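Long-range contacts in OBCA, Oxalate Biosynthetic Component A (Burkholderia glumae, PDB 4NNB), which is a bacterial TIM-barrel family protein with an additional N-terminal domain, seen here with a magnesium ion and an oxaloacetate ion bound in its pocket: residues 225-230 / 255-260; 276-281 / 293-298; 136-141 / 189-194. All blocks are in the same frame, centred on the assembly; numbering follows the deposited sequence.

Contact 1 of 3, residues 225-230 / 255-260. With MG (magnesium ion), chain B; OAA (oxaloacetate ion), chain C.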
loop_
_atom_site.group_PDB
_atom_site.type_symbol
_atom_site.label_atom_id
_atom_site.label_comp_id
_atom_site.label_asym_id
_atom_site.label_seq_id
_atom_site.Cartn_x
_atom_site.Cartn_y
_atom_site.Cartn_z
ATOM N N LEU A 225 -3.589 10.102 3.994
ATOM C CA LEU A 225 -3.026 9.536 5.217
ATOM C C LEU A 225 -3.935 8.521 5.901
ATOM O O LEU A 225 -5.157 8.703 5.950
ATOM C CB LEU A 225 -2.743 10.671 6.216
ATOM C CG LEU A 225 -1.642 11.656 5.805
ATOM C CD1 LEU A 225 -1.464 12.761 6.849
ATOM C CD2 LEU A 225 -0.326 10.895 5.601
ATOM N N HIS A 226 -3.320 7.462 6.432
ATOM C CA HIS A 226 -3.932 6.621 7.457
ATOM C C HIS A 226 -3.034 6.642 8.691
ATOM O O HIS A 226 -1.837 6.949 8.605
ATOM C CB HIS A 226 -4.001 5.152 7.024
ATOM C CG HIS A 226 -5.002 4.851 5.951
ATOM N ND1 HIS A 226 -6.015 3.934 6.127
ATOM C CD2 HIS A 226 -5.101 5.286 4.670
ATOM C CE1 HIS A 226 -6.711 3.830 5.007
ATOM N NE2 HIS A 226 -6.178 4.641 4.108
ATOM N N THR A 227 -3.606 6.274 9.831
ATOM C CA THR A 227 -2.837 5.955 11.023
ATOM C C THR A 227 -3.056 4.488 11.381
ATOM O O THR A 227 -3.975 3.845 10.866
ATOM C CB THR A 227 -3.226 6.854 12.210
ATOM O OG1 THR A 227 -4.658 6.892 12.330
ATOM C CG2 THR A 227 -2.694 8.273 11.998
ATOM N N ARG A 228 -2.201 3.966 12.258
ATOM C CA ARG A 228 -2.262 2.570 12.682
ATOM C C ARG A 228 -2.179 2.490 14.199
ATOM O O ARG A 228 -1.486 3.280 14.831
ATOM C CB ARG A 228 -1.086 1.764 12.108
ATOM C CG ARG A 228 -0.964 1.760 10.581
ATOM C CD ARG A 228 -2.141 1.094 9.896
ATOM N NE ARG A 228 -1.866 0.949 8.468
ATOM C CZ ARG A 228 -1.193 -0.073 7.944
ATOM N NH1 ARG A 228 -0.758 -1.062 8.728
ATOM N NH2 ARG A 228 -0.972 -0.122 6.638
ATOM N N ASP A 229 -2.863 1.505 14.774
ATOM C CA ASP A 229 -2.847 1.292 16.221
ATOM C C ASP A 229 -1.645 0.409 16.592
ATOM O O ASP A 229 -1.564 -0.744 16.171
ATOM C CB ASP A 229 -4.189 0.656 16.626
ATOM C CG ASP A 229 -4.200 0.100 18.046
ATOM O OD1 ASP A 229 -3.417 0.558 18.895
ATOM O OD2 ASP A 229 -5.033 -0.795 18.306
ATOM N N LEU A 230 -0.704 0.958 17.360
ATOM C CA LEU A 230 0.506 0.222 17.742
ATOM C C LEU A 230 0.537 -0.127 19.233
ATOM O O LEU A 230 1.591 -0.478 19.765
ATOM C CB LEU A 230 1.775 1.018 17.395
ATOM C CG LEU A 230 1.966 1.543 15.969
ATOM C CD1 LEU A 230 3.384 2.073 15.767
ATOM C CD2 LEU A 230 1.644 0.465 14.956
ATOM N N LEU A 255 -6.439 9.587 17.033
ATOM C CA LEU A 255 -6.528 11.035 17.157
ATOM C C LEU A 255 -5.225 11.668 17.624
ATOM O O LEU A 255 -4.830 12.720 17.117
ATOM C CB LEU A 255 -7.679 11.438 18.093
ATOM C CG LEU A 255 -9.068 10.951 17.667
ATOM C CD1 LEU A 255 -10.156 11.480 18.618
ATOM C CD2 LEU A 255 -9.369 11.360 16.227
ATOM N N ASP A 256 -4.558 11.048 18.591
ATOM C CA ASP A 256 -3.319 11.636 19.094
ATOM C C ASP A 256 -2.257 11.664 17.992
ATOM O O ASP A 256 -1.459 12.597 17.927
ATOM C CB ASP A 256 -2.790 10.876 20.314
ATOM C CG ASP A 256 -3.644 11.081 21.550
ATOM O OD1 ASP A 256 -4.388 12.078 21.621
ATOM O OD2 ASP A 256 -3.567 10.233 22.454
ATOM N N ASP A 257 -2.251 10.656 17.121
ATOM C CA ASP A 257 -1.300 10.651 15.999
ATOM C C ASP A 257 -1.520 11.851 15.081
ATOM O O ASP A 257 -0.573 12.569 14.736
ATOM C CB ASP A 257 -1.368 9.335 15.210
ATOM C CG ASP A 257 -0.708 8.180 15.942
ATOM O OD1 ASP A 257 -0.165 8.431 17.025
ATOM O OD2 ASP A 257 -0.726 7.029 15.441
ATOM N N TYR A 258 -2.770 12.095 14.698
ATOM C CA TYR A 258 -3.062 13.244 13.845
ATOM C C TYR A 258 -2.778 14.581 14.529
ATOM O O TYR A 258 -2.383 15.534 13.878
ATOM C CB TYR A 258 -4.500 13.182 13.301
ATOM C CG TYR A 258 -4.630 12.201 12.156
ATOM C CD1 TYR A 258 -3.901 12.384 10.989
ATOM C CD2 TYR A 258 -5.467 11.101 12.240
ATOM C CE1 TYR A 258 -4.001 11.503 9.932
ATOM C CE2 TYR A 258 -5.583 10.209 11.179
ATOM C CZ TYR A 258 -4.849 10.418 10.032
ATOM O OH TYR A 258 -4.941 9.539 8.976
ATOM N N ASP A 259 -2.974 14.650 15.842
ATOM C CA ASP A 259 -2.651 15.872 16.591
ATOM C C ASP A 259 -1.172 16.212 16.451
ATOM O O ASP A 259 -0.779 17.382 16.500
ATOM C CB ASP A 259 -2.990 15.696 18.073
ATOM C CG ASP A 259 -4.474 15.839 18.355
ATOM O OD1 ASP A 259 -5.228 16.229 17.432
ATOM O OD2 ASP A 259 -4.869 15.584 19.510
ATOM N N ALA A 260 -0.366 15.176 16.260
ATOM C CA ALA A 260 1.070 15.334 16.045
ATOM C C ALA A 260 1.375 15.565 14.562
ATOM O O ALA A 260 2.077 16.518 14.203
ATOM C CB ALA A 260 1.819 14.116 16.569
HETATM MG MG MG B . -7.016 4.987 2.217
HETATM O O1 OAA C . -11.223 6.105 2.667
HETATM O O2 OAA C . -8.976 5.818 2.800
HETATM O O4 OAA C . -8.773 0.661 1.901
HETATM O O5 OAA C . -10.667 1.228 3.076
HETATM O O3 OAA C . -7.951 3.333 2.441
HETATM C C1 OAA C . -10.165 5.343 2.548
HETATM C C2 OAA C . -10.358 3.908 2.111
HETATM C C3 OAA C . -9.197 2.972 2.363
HETATM C C4 OAA C . -9.560 1.544 2.464
HETATM O O HOH W 1 -0.089 5.798 12.948
HETATM O O HOH W 2 -0.475 4.897 16.605
HETATM O O HOH W 3 -7.817 4.799 0.112
#

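Contact 2 of 3, residues 276-281 / 293-298. With OAA (oxaloacetate ion), chain C.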
loop_
_atom_site.group_PDB
_atom_site.type_symbol
_atom_site.label_atom_id
_atom_site.label_comp_id
_atom_site.label_asym_id
_atom_site.label_seq_id
_atom_site.Cartn_x
_atom_site.Cartn_y
_atom_site.Cartn_z
ATOM N N LEU A 276 -7.242 13.115 4.739
ATOM C CA LEU A 276 -7.317 12.154 5.835
ATOM C C LEU A 276 -8.302 11.017 5.550
ATOM O O LEU A 276 -9.459 11.248 5.201
ATOM C CB LEU A 276 -7.652 12.852 7.160
ATOM C CG LEU A 276 -6.481 13.362 8.013
ATOM C CD1 LEU A 276 -5.405 14.047 7.188
ATOM C CD2 LEU A 276 -6.940 14.244 9.164
ATOM N N SER A 277 -7.835 9.783 5.698
ATOM C CA SER A 277 -8.733 8.633 5.591
ATOM C C SER A 277 -9.764 8.595 6.721
ATOM O O SER A 277 -9.422 8.726 7.897
ATOM C CB SER A 277 -7.951 7.325 5.598
ATOM O OG SER A 277 -8.844 6.230 5.573
ATOM N N THR A 278 -11.018 8.378 6.356
ATOM C CA THR A 278 -12.074 8.179 7.346
ATOM C C THR A 278 -12.482 6.716 7.386
ATOM O O THR A 278 -13.484 6.345 8.001
ATOM C CB THR A 278 -13.291 9.029 7.010
ATOM O OG1 THR A 278 -13.783 8.655 5.722
ATOM C CG2 THR A 278 -12.897 10.519 7.004
ATOM N N SER A 279 -11.695 5.885 6.721
ATOM C CA SER A 279 -12.016 4.465 6.596
ATOM C C SER A 279 -11.925 3.697 7.928
ATOM O O SER A 279 -11.064 3.989 8.766
ATOM C CB SER A 279 -11.081 3.844 5.558
ATOM O OG SER A 279 -11.171 2.443 5.579
ATOM N N VAL A 280 -12.819 2.727 8.140
ATOM C CA VAL A 280 -12.646 1.811 9.277
ATOM C C VAL A 280 -12.387 0.370 8.822
ATOM O O VAL A 280 -12.710 -0.596 9.526
ATOM C CB VAL A 280 -13.817 1.870 10.294
ATOM C CG1 VAL A 280 -13.884 3.241 10.945
ATOM C CG2 VAL A 280 -15.147 1.523 9.630
ATOM N N ARG A 281 -11.785 0.251 7.644
ATOM C CA ARG A 281 -11.353 -1.036 7.107
ATOM C C ARG A 281 -10.598 -1.849 8.159
ATOM O O ARG A 281 -9.759 -1.310 8.899
ATOM C CB ARG A 281 -10.471 -0.829 5.866
ATOM C CG ARG A 281 -9.488 -1.976 5.593
ATOM C CD ARG A 281 -9.734 -2.715 4.286
ATOM N NE ARG A 281 -9.102 -2.044 3.164
ATOM C CZ ARG A 281 -8.518 -2.647 2.128
ATOM N NH1 ARG A 281 -8.472 -3.968 2.024
ATOM N NH2 ARG A 281 -7.981 -1.904 1.180
ATOM N N ARG A 293 -15.094 11.110 12.034
ATOM C CA ARG A 293 -14.886 12.525 11.716
ATOM C C ARG A 293 -14.170 13.289 12.842
ATOM O O ARG A 293 -13.911 14.476 12.706
ATOM C CB ARG A 293 -16.225 13.224 11.380
ATOM C CG ARG A 293 -17.309 13.039 12.444
ATOM C CD ARG A 293 -18.658 13.626 12.012
ATOM N NE ARG A 293 -19.711 13.248 12.953
ATOM C CZ ARG A 293 -20.396 12.109 12.907
ATOM N NH1 ARG A 293 -20.170 11.222 11.942
ATOM N NH2 ARG A 293 -21.318 11.858 13.830
ATOM N N ALA A 294 -13.851 12.620 13.948
ATOM C CA ALA A 294 -13.226 13.304 15.088
ATOM C C ALA A 294 -11.855 13.918 14.749
ATOM O O ALA A 294 -11.436 14.902 15.363
ATOM C CB ALA A 294 -13.114 12.366 16.275
ATOM N N HIS A 295 -11.165 13.342 13.769
ATOM C CA HIS A 295 -9.901 13.906 13.282
ATOM C C HIS A 295 -10.100 15.003 12.247
ATOM O O HIS A 295 -9.124 15.574 11.750
ATOM C CB HIS A 295 -8.970 12.816 12.725
ATOM C CG HIS A 295 -9.576 11.984 11.634
ATOM N ND1 HIS A 295 -10.933 11.751 11.527
ATOM C CD2 HIS A 295 -8.995 11.301 10.614
ATOM C CE1 HIS A 295 -11.163 10.972 10.482
ATOM N NE2 HIS A 295 -10.004 10.686 9.912
ATOM N N LEU A 296 -11.354 15.311 11.927
ATOM C CA LEU A 296 -11.625 16.332 10.924
ATOM C C LEU A 296 -12.033 17.629 11.599
ATOM O O LEU A 296 -12.997 18.268 11.206
ATOM C CB LEU A 296 -12.702 15.875 9.945
ATOM C CG LEU A 296 -12.402 14.533 9.264
ATOM C CD1 LEU A 296 -13.504 14.238 8.259
ATOM C CD2 LEU A 296 -11.004 14.485 8.595
ATOM N N LYS A 297 -11.278 18.011 12.617
ATOM C CA LYS A 297 -11.566 19.218 13.384
ATOM C C LYS A 297 -10.723 20.373 12.873
ATOM O O LYS A 297 -9.790 20.170 12.094
ATOM C CB LYS A 297 -11.211 18.962 14.838
ATOM C CG LYS A 297 -9.742 18.595 15.017
ATOM C CD LYS A 297 -9.381 18.441 16.474
ATOM C CE LYS A 297 -7.885 18.234 16.644
ATOM N NZ LYS A 297 -7.571 17.582 17.955
ATOM N N PHE A 298 -11.051 21.588 13.309
ATOM C CA PHE A 298 -10.151 22.723 13.151
ATOM C C PHE A 298 -8.920 22.481 14.025
ATOM O O PHE A 298 -9.036 22.313 15.234
ATOM C CB PHE A 298 -10.861 24.016 13.569
ATOM C CG PHE A 298 -10.077 25.266 13.284
ATOM C CD1 PHE A 298 -9.225 25.799 14.239
ATOM C CD2 PHE A 298 -10.203 25.915 12.066
ATOM C CE1 PHE A 298 -8.495 26.963 13.976
ATOM C CE2 PHE A 298 -9.482 27.074 11.798
ATOM C CZ PHE A 298 -8.629 27.596 12.754
HETATM O O1 OAA C . -11.223 6.105 2.667
HETATM O O2 OAA C . -8.976 5.818 2.800
HETATM O O4 OAA C . -8.773 0.661 1.901
HETATM O O5 OAA C . -10.667 1.228 3.076
HETATM O O3 OAA C . -7.951 3.333 2.441
HETATM C C1 OAA C . -10.165 5.343 2.548
HETATM C C2 OAA C . -10.358 3.908 2.111
HETATM C C3 OAA C . -9.197 2.972 2.363
HETATM C C4 OAA C . -9.560 1.544 2.464
#

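Contact 3 of 3, residues 136-141 / 189-194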
loop_
_atom_site.group_PDB
_atom_site.type_symbol
_atom_site.label_atom_id
_atom_site.label_comp_id
_atom_site.label_asym_id
_atom_site.label_seq_id
_atom_site.Cartn_x
_atom_site.Cartn_y
_atom_site.Cartn_z
ATOM N N THR A 136 14.891 -7.472 -1.081
ATOM C CA THR A 136 14.598 -6.045 -0.915
ATOM C C THR A 136 13.527 -5.802 0.154
ATOM O O THR A 136 13.469 -4.711 0.722
ATOM C CB THR A 136 14.249 -5.305 -2.239
ATOM O OG1 THR A 136 13.134 -5.935 -2.882
ATOM C CG2 THR A 136 15.452 -5.284 -3.187
ATOM N N THR A 137 12.695 -6.812 0.426
ATOM C CA THR A 137 11.775 -6.771 1.567
ATOM C C THR A 137 12.593 -6.783 2.855
ATOM O O THR A 137 12.212 -6.174 3.854
ATOM C CB THR A 137 10.797 -7.974 1.570
ATOM O OG1 THR A 137 9.979 -7.932 0.395
ATOM C CG2 THR A 137 9.887 -7.960 2.802
ATOM N N TYR A 138 13.732 -7.470 2.814
ATOM C CA TYR A 138 14.627 -7.551 3.957
ATOM C C TYR A 138 15.603 -6.364 4.022
ATOM O O TYR A 138 16.541 -6.375 4.814
ATOM C CB TYR A 138 15.419 -8.861 3.911
ATOM C CG TYR A 138 14.641 -10.111 4.267
ATOM C CD1 TYR A 138 13.409 -10.052 4.911
ATOM C CD2 TYR A 138 15.154 -11.366 3.951
ATOM C CE1 TYR A 138 12.721 -11.221 5.236
ATOM C CE2 TYR A 138 14.486 -12.514 4.260
ATOM C CZ TYR A 138 13.283 -12.449 4.904
ATOM O OH TYR A 138 12.642 -13.625 5.202
ATOM N N GLY A 139 15.396 -5.356 3.174
ATOM C CA GLY A 139 16.200 -4.145 3.220
ATOM C C GLY A 139 17.479 -4.160 2.398
ATOM O O GLY A 139 18.295 -3.234 2.493
ATOM N N TRP A 140 17.684 -5.207 1.605
ATOM C CA TRP A 140 18.796 -5.178 0.648
ATOM C C TRP A 140 18.422 -4.166 -0.416
ATOM O O TRP A 140 17.238 -3.924 -0.652
ATOM C CB TRP A 140 18.993 -6.537 -0.028
ATOM C CG TRP A 140 19.463 -7.658 0.856
ATOM C CD1 TRP A 140 18.907 -8.065 2.039
ATOM C CD2 TRP A 140 20.546 -8.570 0.588
ATOM N NE1 TRP A 140 19.593 -9.160 2.532
ATOM C CE2 TRP A 140 20.601 -9.484 1.660
ATOM C CE3 TRP A 140 21.478 -8.686 -0.449
ATOM C CZ2 TRP A 140 21.561 -10.511 1.723
ATOM C CZ3 TRP A 140 22.430 -9.707 -0.387
ATOM C CH2 TRP A 140 22.460 -10.604 0.690
ATOM N N ILE A 141 19.414 -3.573 -1.070
ATOM C CA ILE A 141 19.118 -2.593 -2.111
ATOM C C ILE A 141 19.785 -2.939 -3.436
ATOM O O ILE A 141 20.738 -3.717 -3.478
ATOM C CB ILE A 141 19.480 -1.149 -1.668
ATOM C CG1 ILE A 141 20.944 -1.054 -1.241
ATOM C CG2 ILE A 141 18.582 -0.714 -0.498
ATOM C CD1 ILE A 141 21.870 -0.518 -2.306
ATOM N N GLY A 189 11.045 -24.981 10.972
ATOM C CA GLY A 189 10.707 -23.901 11.879
ATOM C C GLY A 189 9.698 -22.879 11.393
ATOM O O GLY A 189 8.718 -23.207 10.717
ATOM N N TYR A 190 9.948 -21.624 11.753
ATOM C CA TYR A 190 9.014 -20.547 11.470
ATOM C C TYR A 190 9.730 -19.422 10.736
ATOM O O TYR A 190 10.831 -19.031 11.112
ATOM C CB TYR A 190 8.369 -20.039 12.769
ATOM C CG TYR A 190 7.665 -21.124 13.563
ATOM C CD1 TYR A 190 8.369 -21.946 14.435
ATOM C CD2 TYR A 190 6.298 -21.328 13.434
ATOM C CE1 TYR A 190 7.727 -22.943 15.153
ATOM C CE2 TYR A 190 5.652 -22.318 14.149
ATOM C CZ TYR A 190 6.370 -23.120 15.007
ATOM O OH TYR A 190 5.722 -24.107 15.718
ATOM N N TRP A 191 9.082 -18.908 9.699
ATOM C CA TRP A 191 9.670 -17.910 8.812
ATOM C C TRP A 191 8.785 -16.681 8.741
ATOM O O TRP A 191 7.562 -16.788 8.622
ATOM C CB TRP A 191 9.842 -18.517 7.412
ATOM C CG TRP A 191 10.133 -17.546 6.297
ATOM C CD1 TRP A 191 11.049 -16.532 6.302
ATOM C CD2 TRP A 191 9.527 -17.533 5.002
ATOM N NE1 TRP A 191 11.037 -15.880 5.087
ATOM C CE2 TRP A 191 10.114 -16.480 4.270
ATOM C CE3 TRP A 191 8.538 -18.305 4.388
ATOM C CZ2 TRP A 191 9.745 -16.183 2.955
ATOM C CZ3 TRP A 191 8.169 -18.007 3.085
ATOM C CH2 TRP A 191 8.770 -16.954 2.384
ATOM N N GLN A 192 9.403 -15.512 8.829
ATOM C CA GLN A 192 8.688 -14.270 8.576
ATOM C C GLN A 192 8.935 -13.863 7.130
ATOM O O GLN A 192 9.989 -13.323 6.795
ATOM C CB GLN A 192 9.149 -13.169 9.531
ATOM C CG GLN A 192 8.504 -11.805 9.271
ATOM C CD GLN A 192 6.992 -11.882 9.173
ATOM O OE1 GLN A 192 6.436 -12.073 8.089
ATOM N NE2 GLN A 192 6.315 -11.728 10.312
ATOM N N ALA A 193 7.966 -14.146 6.272
ATOM C CA ALA A 193 8.095 -13.834 4.858
ATOM C C ALA A 193 8.047 -12.328 4.631
ATOM O O ALA A 193 8.655 -11.796 3.686
ATOM C CB ALA A 193 6.988 -14.514 4.087
ATOM N N GLY A 194 7.324 -11.637 5.508
ATOM C CA GLY A 194 7.051 -10.233 5.285
ATOM C C GLY A 194 6.135 -10.099 4.078
ATOM O O GLY A 194 6.298 -9.189 3.255
#

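Contact 1 of 3, residues 225-230 / 255-260
One face of the Tyr258 ring carries the methyl group of Thr227: CG2 sits 3.8 Å from the ring centroid and 21° off the ring normal, a CH-pi contact displaced somewhat toward the rim. At the ring edge, CB of Leu225 lies 4.0 Å from CE1 of Tyr258, and the two side chains run past each other in opposite directions. The phenol end thus reaches the backbone of the strand, with OH of Tyr258 3.1 Å from O of Leu225. His226 leaves the strand on the side away from the helix; its NE2 coordinates magnesium at 2.1 Å, with His224 and Glu475 as the other protein ligands, while ND1 is hydrogen-bonded to OD1 of Asn251.

Thr227 has its methyl anti to the carbonyl carbon, which lays CG2 over the phenol while OG1 (chi1 48°) bonds to Gln252 and Val254. The same CG2 packs 3.6 Å from CB of Asp257. Beyond this apolar patch, water 1 accepts a bond from N of Arg228 and lies 2.9 Å from OD2 of Asp257, to which it may donate.

Strand 222-229, helix 255-268 and parallel strand 273-276 form a beta-alpha-beta unit, with short strands inserted before the helix, in keeping with the active-site end of a TIM barrel.

Contact 2 of 3, residues 276-281 / 293-298
A single cross-segment hydrogen bond joins His295 to the chain at Ser277: NE2 donates to O of Ser277 at 2.9 Å with an N-H...O angle of 164°. The acceptor lies close to the imidazole plane, but the donor stands 40° above the carbonyl plane. His295 CG lies between its own backbone N and carbonyl carbon (chi1 56°), a torsion that turns the ring toward 276-281.

Apolar contacts flank this bond. CD2 of Leu296 covers one face of the His295 ring and also lies 4.0 Å from CB of Leu276, whose CD2 is 3.9 Å from CD2 of His295. The Thr278 side chain crosses those of His295 and Leu296 at about a right angle, its CG2 meeting CE1 of His295 at 3.9 Å and CD1 of Leu296 at a similar distance. The Thr278 hydroxyl bonds to Ser310 O.

Ligand bonds arise from the other side of 276-281. OG of Ser277 donates to oxaloacetate O2 at 2.8 Å, and OG of Ser279 to O5 at the same length. Arg281 presents its guanidinium edge to O4, gripping it through NE and NH2. Each serine OG also accepts from the backbone N two residues on, so two successive ST turns shape a ligand-binding loop following barrel strand 273-276.

Contact 3 of 3, residues 136-141 / 189-194
Tyr138 reaches across to Trp191 from within the Schellman motif that ends helix 125-137, as the first residue to leave helical phi/psi, just before Gly139. The helix end is defined by two backbone bonds, Trp140 N to Leu135 O and Gly139 N to Thr136 O, with Gly139 at positive phi as the C-prime residue. Opposite stands strand 189-191, the middle strand of a three-stranded antiparallel sheet between 27-29 and 55-57, together with the turn that follows it.

The tight part gathers on one hydroxyl. OH of Tyr138 accepts from NE1 of Trp191 and lies 3.1 Å from O of Gln192, a carbonyl near the phenol plane; it is also bonded to O of Tyr158. Three polar groups thus cluster round this buried oxygen, while His157 stacks on the phenol. With CG anti to the backbone N (chi1 166°), the indole swings its NE1 edge to the phenol oxygen.

At the turn the approach is non-polar and makes no bond: CG2 of Thr137 is 3.8 Å from O of Gly194 and 4.1 Å from O of Ala193. The more open side is at the partly exposed Ala193, whose CB points away from 136-141. By contrast, the tight side is fixed by the indole N-H: Trp191 NE1 to Tyr138 OH is 2.8 Å, the N-H...O angle is 154°, and the oxygen lies only 7° out of the indole plane.

All three contacts are largely buried, so none is a surface contact. Contacts 1 and 2, with centres about 10 Å apart, start from adjacent parallel strands, 222-229 for contact 1 and 273-276 for contact 2, and both touch oxaloacetate. They also meet directly: Asp259 OD1 and Lys297 NZ form a 2.8 Å salt bridge, Leu225 O and Ser277 N a probable hydrogen bond, and the Tyr258 and His295 rings pack together. Contact 3 lies on the opposite side of the chain's centre from contact 2, their centres about 33 Å apart, and joins a helix end to a separate antiparallel sheet. Contact 1 supplies a magnesium ligand and contact 2 hydrogen bonds to oxaloacetate, whereas contact 3 relies on an indole N-H bonded to a tyrosine hydroxyl.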